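Local coordinates for protein maleylacetate reductase (Agrobacterium tumefaciens, PDB 3HL0) that reduces maleylacetate to 3-oxoadipate with NADH, probably as a step in the breakdown of gamma-resorcylate, and belongs to the iron-containing alcohol dehydrogenase family, at residues 261-273 with 332-346. Residues are numbered along the deposited sequence; the frame is centred on the assembly and turned at random.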
loop_
_atom_site.group_PDB
_atom_site.type_symbol
_atom_site.label_atom_id
_atom_site.label_comp_id
_atom_site.label_asym_id
_atom_site.label_seq_id
_atom_site.Cartn_x
_atom_site.Cartn_y
_atom_site.Cartn_z
ATOM N N VAL A 261 -14.570 5.687 -2.363
ATOM C CA VAL A 261 -15.550 6.002 -1.321
ATOM C C VAL A 261 -16.336 7.296 -1.580
ATOM O O VAL A 261 -17.571 7.334 -1.404
ATOM C CB VAL A 261 -14.882 6.039 0.054
ATOM C CG1 VAL A 261 -15.889 6.520 1.128
ATOM C CG2 VAL A 261 -14.423 4.635 0.416
ATOM N N LEU A 262 -15.605 8.335 -1.985
ATOM C CA LEU A 262 -16.232 9.671 -2.114
ATOM C C LEU A 262 -17.063 9.801 -3.386
ATOM O O LEU A 262 -18.005 10.587 -3.378
ATOM C CB LEU A 262 -15.170 10.788 -2.064
ATOM C CG LEU A 262 -14.618 11.040 -0.636
ATOM C CD1 LEU A 262 -13.507 12.078 -0.744
ATOM C CD2 LEU A 262 -15.693 11.504 0.275
ATOM N N LEU A 263 -16.663 9.117 -4.464
ATOM C CA LEU A 263 -17.227 9.441 -5.819
ATOM C C LEU A 263 -18.785 9.478 -5.864
ATOM O O LEU A 263 -19.357 10.419 -6.417
ATOM C CB LEU A 263 -16.641 8.536 -6.901
ATOM C CG LEU A 263 -17.046 8.986 -8.321
ATOM C CD1 LEU A 263 -16.578 10.393 -8.693
ATOM C CD2 LEU A 263 -16.544 7.907 -9.265
ATOM N N PRO A 264 -19.488 8.523 -5.235
ATOM C CA PRO A 264 -20.964 8.594 -5.347
ATOM C C PRO A 264 -21.536 9.865 -4.680
ATOM O O PRO A 264 -22.541 10.378 -5.137
ATOM C CB PRO A 264 -21.442 7.344 -4.597
ATOM C CG PRO A 264 -20.274 6.366 -4.732
ATOM C CD PRO A 264 -19.033 7.252 -4.623
ATOM N N HIS A 265 -20.887 10.326 -3.618
ATOM C CA HIS A 265 -21.348 11.469 -2.822
ATOM C C HIS A 265 -20.998 12.775 -3.455
ATOM O O HIS A 265 -21.803 13.692 -3.391
ATOM C CB HIS A 265 -20.721 11.355 -1.434
ATOM C CG HIS A 265 -21.065 10.061 -0.786
ATOM N ND1 HIS A 265 -22.317 9.807 -0.268
ATOM C CD2 HIS A 265 -20.349 8.919 -0.654
ATOM C CE1 HIS A 265 -22.345 8.559 0.171
ATOM N NE2 HIS A 265 -21.167 8.000 -0.045
ATOM N N THR A 266 -19.802 12.870 -4.047
ATOM C CA THR A 266 -19.393 14.123 -4.682
ATOM C C THR A 266 -20.206 14.290 -5.966
ATOM O O THR A 266 -20.658 15.420 -6.268
ATOM C CB THR A 266 -17.875 14.153 -4.964
ATOM O OG1 THR A 266 -17.529 12.994 -5.738
ATOM C CG2 THR A 266 -17.112 14.153 -3.621
ATOM N N ILE A 267 -20.415 13.200 -6.694
ATOM C CA ILE A 267 -21.273 13.306 -7.897
ATOM C C ILE A 267 -22.708 13.623 -7.517
ATOM O O ILE A 267 -23.294 14.526 -8.125
ATOM C CB ILE A 267 -21.159 12.039 -8.742
ATOM C CG1 ILE A 267 -19.733 11.921 -9.279
ATOM C CG2 ILE A 267 -22.162 12.068 -9.902
ATOM C CD1 ILE A 267 -19.228 13.120 -10.104
ATOM N N ALA A 268 -23.263 12.970 -6.481
ATOM C CA ALA A 268 -24.607 13.345 -6.014
ATOM C C ALA A 268 -24.724 14.813 -5.624
ATOM O O ALA A 268 -25.799 15.431 -5.875
ATOM C CB ALA A 268 -25.060 12.448 -4.829
ATOM N N TYR A 269 -23.691 15.381 -5.011
ATOM C CA TYR A 269 -23.707 16.804 -4.612
ATOM C C TYR A 269 -23.870 17.658 -5.878
ATOM O O TYR A 269 -24.753 18.526 -5.925
ATOM C CB TYR A 269 -22.402 17.170 -3.943
ATOM C CG TYR A 269 -22.276 18.575 -3.399
ATOM C CD1 TYR A 269 -22.493 18.816 -2.028
ATOM C CD2 TYR A 269 -21.834 19.631 -4.204
ATOM C CE1 TYR A 269 -22.303 20.112 -1.473
ATOM C CE2 TYR A 269 -21.654 20.941 -3.671
ATOM C CZ TYR A 269 -21.898 21.158 -2.295
ATOM O OH TYR A 269 -21.753 22.414 -1.734
ATOM N N VAL A 270 -23.067 17.376 -6.919
ATOM C CA VAL A 270 -23.108 18.202 -8.142
ATOM C C VAL A 270 -24.362 17.935 -8.965
ATOM O O VAL A 270 -24.877 18.849 -9.613
ATOM C CB VAL A 270 -21.814 18.015 -8.991
ATOM C CG1 VAL A 270 -21.846 18.870 -10.287
ATOM C CG2 VAL A 270 -20.631 18.406 -8.079
ATOM N N GLU A 271 -24.861 16.708 -8.922
ATOM C CA GLU A 271 -26.012 16.307 -9.746
ATOM C C GLU A 271 -27.244 17.152 -9.437
ATOM O O GLU A 271 -28.045 17.386 -10.363
ATOM C CB GLU A 271 -26.286 14.821 -9.544
ATOM C CG GLU A 271 -27.272 14.202 -10.465
ATOM C CD GLU A 271 -27.445 12.694 -10.204
ATOM O OE1 GLU A 271 -26.915 12.143 -9.164
ATOM O OE2 GLU A 271 -28.110 12.047 -11.053
ATOM N N GLU A 272 -27.362 17.654 -8.203
ATOM C CA GLU A 272 -28.477 18.571 -7.872
ATOM C C GLU A 272 -28.426 19.805 -8.790
ATOM O O GLU A 272 -29.467 20.376 -9.155
ATOM C CB GLU A 272 -28.400 19.015 -6.411
ATOM C CG GLU A 272 -28.394 17.911 -5.368
ATOM C CD GLU A 272 -28.914 18.398 -3.994
ATOM O OE1 GLU A 272 -29.372 19.559 -3.901
ATOM O OE2 GLU A 272 -28.861 17.606 -3.012
ATOM N N ALA A 273 -27.229 20.215 -9.203
ATOM C CA ALA A 273 -27.026 21.410 -10.047
ATOM C C ALA A 273 -26.702 21.165 -11.516
ATOM O O ALA A 273 -26.841 22.082 -12.341
ATOM C CB ALA A 273 -25.935 22.295 -9.430
ATOM N N ARG A 332 -22.293 23.581 -8.490
ATOM C CA ARG A 332 -22.955 23.884 -7.220
ATOM C C ARG A 332 -21.896 24.440 -6.287
ATOM O O ARG A 332 -20.873 23.778 -6.041
ATOM C CB ARG A 332 -23.541 22.610 -6.601
ATOM C CG ARG A 332 -24.195 22.854 -5.254
ATOM C CD ARG A 332 -24.964 21.619 -4.861
ATOM N NE ARG A 332 -25.513 21.769 -3.520
ATOM C CZ ARG A 332 -25.893 20.745 -2.772
ATOM N NH1 ARG A 332 -25.796 19.496 -3.249
ATOM N NH2 ARG A 332 -26.386 20.985 -1.549
ATOM N N PRO A 333 -22.117 25.653 -5.741
ATOM C CA PRO A 333 -21.042 26.231 -4.940
ATOM C C PRO A 333 -20.732 25.368 -3.703
ATOM O O PRO A 333 -21.628 24.725 -3.128
ATOM C CB PRO A 333 -21.592 27.605 -4.509
ATOM C CG PRO A 333 -22.576 27.936 -5.625
ATOM C CD PRO A 333 -23.197 26.621 -6.051
ATOM N N ILE A 334 -19.451 25.337 -3.362
ATOM C CA ILE A 334 -19.012 24.614 -2.188
ATOM C C ILE A 334 -19.465 25.426 -0.960
ATOM O O ILE A 334 -19.223 26.652 -0.851
ATOM C CB ILE A 334 -17.483 24.445 -2.194
ATOM C CG1 ILE A 334 -16.952 23.748 -3.469
ATOM C CG2 ILE A 334 -17.044 23.781 -0.913
ATOM C CD1 ILE A 334 -17.711 22.616 -4.018
ATOM N N GLU A 335 -20.176 24.755 -0.066
ATOM C CA GLU A 335 -20.715 25.391 1.113
ATOM C C GLU A 335 -20.448 24.472 2.301
ATOM O O GLU A 335 -20.722 23.271 2.223
ATOM C CB GLU A 335 -22.186 25.646 0.918
ATOM C CG GLU A 335 -22.748 26.589 1.990
ATOM C CD GLU A 335 -23.111 25.844 3.267
ATOM O OE1 GLU A 335 -23.863 24.840 3.136
ATOM O OE2 GLU A 335 -22.646 26.279 4.377
ATOM N N LYS A 336 -19.947 25.059 3.390
ATOM C CA LYS A 336 -19.458 24.250 4.525
ATOM C C LYS A 336 -20.497 23.256 5.061
ATOM O O LYS A 336 -20.176 22.071 5.275
ATOM C CB LYS A 336 -18.892 25.148 5.640
ATOM C CG LYS A 336 -18.158 24.330 6.698
ATOM C CD LYS A 336 -17.252 25.197 7.555
ATOM C CE LYS A 336 -16.747 24.391 8.714
ATOM N NZ LYS A 336 -16.176 25.280 9.775
ATOM N N THR A 337 -21.723 23.690 5.342
ATOM C CA THR A 337 -22.686 22.747 5.928
ATOM C C THR A 337 -23.023 21.600 4.989
ATOM O O THR A 337 -23.228 20.463 5.432
ATOM C CB THR A 337 -23.965 23.422 6.485
ATOM O OG1 THR A 337 -24.708 24.010 5.417
ATOM C CG2 THR A 337 -23.602 24.488 7.561
ATOM N N ALA A 338 -23.123 21.911 3.691
ATOM C CA ALA A 338 -23.473 20.907 2.708
ATOM C C ALA A 338 -22.307 19.920 2.499
ATOM O O ALA A 338 -22.542 18.715 2.319
ATOM C CB ALA A 338 -23.904 21.565 1.401
ATOM N N ILE A 339 -21.086 20.429 2.588
ATOM C CA ILE A 339 -19.888 19.552 2.538
ATOM C C ILE A 339 -19.815 18.713 3.821
ATOM O O ILE A 339 -19.478 17.515 3.789
ATOM C CB ILE A 339 -18.591 20.350 2.303
ATOM C CG1 ILE A 339 -18.629 21.015 0.900
ATOM C CG2 ILE A 339 -17.371 19.465 2.486
ATOM C CD1 ILE A 339 -18.840 20.007 -0.307
ATOM N N ARG A 340 -20.146 19.332 4.946
ATOM C CA ARG A 340 -20.216 18.555 6.191
ATOM C C ARG A 340 -21.226 17.402 6.111
ATOM O O ARG A 340 -20.932 16.302 6.595
ATOM C CB ARG A 340 -20.468 19.492 7.395
ATOM C CG ARG A 340 -20.463 18.774 8.760
ATOM C CD ARG A 340 -19.093 18.170 9.084
ATOM N NE ARG A 340 -19.210 17.446 10.362
ATOM C CZ ARG A 340 -19.678 16.228 10.476
ATOM N NH1 ARG A 340 -20.028 15.533 9.383
ATOM N NH2 ARG A 340 -19.773 15.660 11.694
ATOM N N ASP A 341 -22.401 17.633 5.515
ATOM C CA ASP A 341 -23.406 16.590 5.302
ATOM C C ASP A 341 -22.844 15.491 4.369
ATOM O O ASP A 341 -23.036 14.317 4.628
ATOM C CB ASP A 341 -24.662 17.163 4.639
ATOM C CG ASP A 341 -25.441 18.166 5.511
ATOM O OD1 ASP A 341 -25.269 18.147 6.737
ATOM O OD2 ASP A 341 -26.255 18.961 4.906
ATOM N N LEU A 342 -22.203 15.906 3.279
ATOM C CA LEU A 342 -21.573 14.970 2.295
ATOM C C LEU A 342 -20.568 14.062 3.050
ATOM O O LEU A 342 -20.593 12.819 2.890
ATOM C CB LEU A 342 -20.837 15.783 1.202
ATOM C CG LEU A 342 -20.227 15.030 -0.001
ATOM C CD1 LEU A 342 -19.856 16.066 -1.064
ATOM C CD2 LEU A 342 -18.963 14.286 0.394
ATOM N N LEU A 343 -19.699 14.681 3.857
ATOM C CA LEU A 343 -18.743 13.899 4.648
ATOM C C LEU A 343 -19.434 12.928 5.600
ATOM O O LEU A 343 -18.942 11.820 5.806
ATOM C CB LEU A 343 -17.770 14.861 5.345
ATOM C CG LEU A 343 -16.804 15.565 4.417
ATOM C CD1 LEU A 343 -16.048 16.650 5.225
ATOM C CD2 LEU A 343 -15.827 14.594 3.729
ATOM N N GLN A 344 -20.560 13.334 6.188
ATOM C CA GLN A 344 -21.251 12.426 7.074
ATOM C C GLN A 344 -21.792 11.233 6.355
ATOM O O GLN A 344 -21.665 10.128 6.836
ATOM C CB GLN A 344 -22.384 13.147 7.802
ATOM C CG GLN A 344 -22.881 12.362 8.987
ATOM C CD GLN A 344 -21.924 12.398 10.135
ATOM O OE1 GLN A 344 -21.346 13.422 10.404
ATOM N NE2 GLN A 344 -21.737 11.266 10.806
ATOM N N ARG A 345 -22.386 11.459 5.182
ATOM C CA ARG A 345 -22.868 10.319 4.390
ATOM C C ARG A 345 -21.714 9.382 3.969
ATOM O O ARG A 345 -21.888 8.149 4.018
ATOM C CB ARG A 345 -23.569 10.821 3.117
ATOM C CG ARG A 345 -24.844 11.696 3.326
ATOM C CD ARG A 345 -25.940 11.017 4.145
ATOM N NE ARG A 345 -25.757 11.062 5.606
ATOM C CZ ARG A 345 -25.982 12.148 6.351
ATOM N NH1 ARG A 345 -25.856 12.079 7.698
ATOM N NH2 ARG A 345 -26.361 13.289 5.757
ATOM N N ALA A 346 -20.614 9.972 3.503
ATOM C CA ALA A 346 -19.427 9.165 3.103
ATOM C C ALA A 346 -18.848 8.448 4.319
ATOM O O ALA A 346 -18.470 7.301 4.208
ATOM C CB ALA A 346 -18.381 10.035 2.447
#
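From L262 beside A346, through H265 beside L342, to A273 beside R332, segments 261-273 and 332-346 run in opposed directions. The axes of helices 261-271 and 336-346 approach to 9.5 Å at an angle of 145°, so the pair is antiparallel but clearly splayed. Where the helices lie side by side the packing is largely apolar in character: L342 enters as a knob among L262, H265, T266 and Y269, its CD1 3.9 Å from CD1 of Y269. One turn on, A346 lies over a face of the H265 ring, its CB in CH-pi contact, and also meets CD2 of L262 at 3.8 Å.

Toward the other end, Y269 bridges helix and loop. Its CG swung opposite the backbone N (chi1 -177°), the ring reaches across to the chain entering helix 336-346, where OH donates to the P333 carbonyl oxygen at 2.7 Å. CB of A338 meets the ring edge, 3.6 Å from CE1, while CD1 of I339 makes an off-centre CH-pi contact. R332, extended from CG to NE, lays its guanidinium flat on the ring, with planes 14° apart and CZ 3.9 Å from the centroid; its CD rests over the same face. In the guanidinium plane, NH1 donates to the backbone O of Y269 at 3.0 Å in a nearly straight bond, which helps hold the stacked group's rotation. OE1 of E272 lies over the opposite guanidinium face; its OE2 makes a long salt bridge with NH1 from well out of that plane.

This seam joins two helices of the C-terminal helical part of the fold, away from the NAD and calcium sites, with L239 of helix 239-251 also touching Y269 and I339. Y269 and R332 each bind the other's segment through one hydrogen bond, and the cation-pi stack involves the same two residues; the carboxylate across the arginine probably adds electrostatic attraction without directional grip.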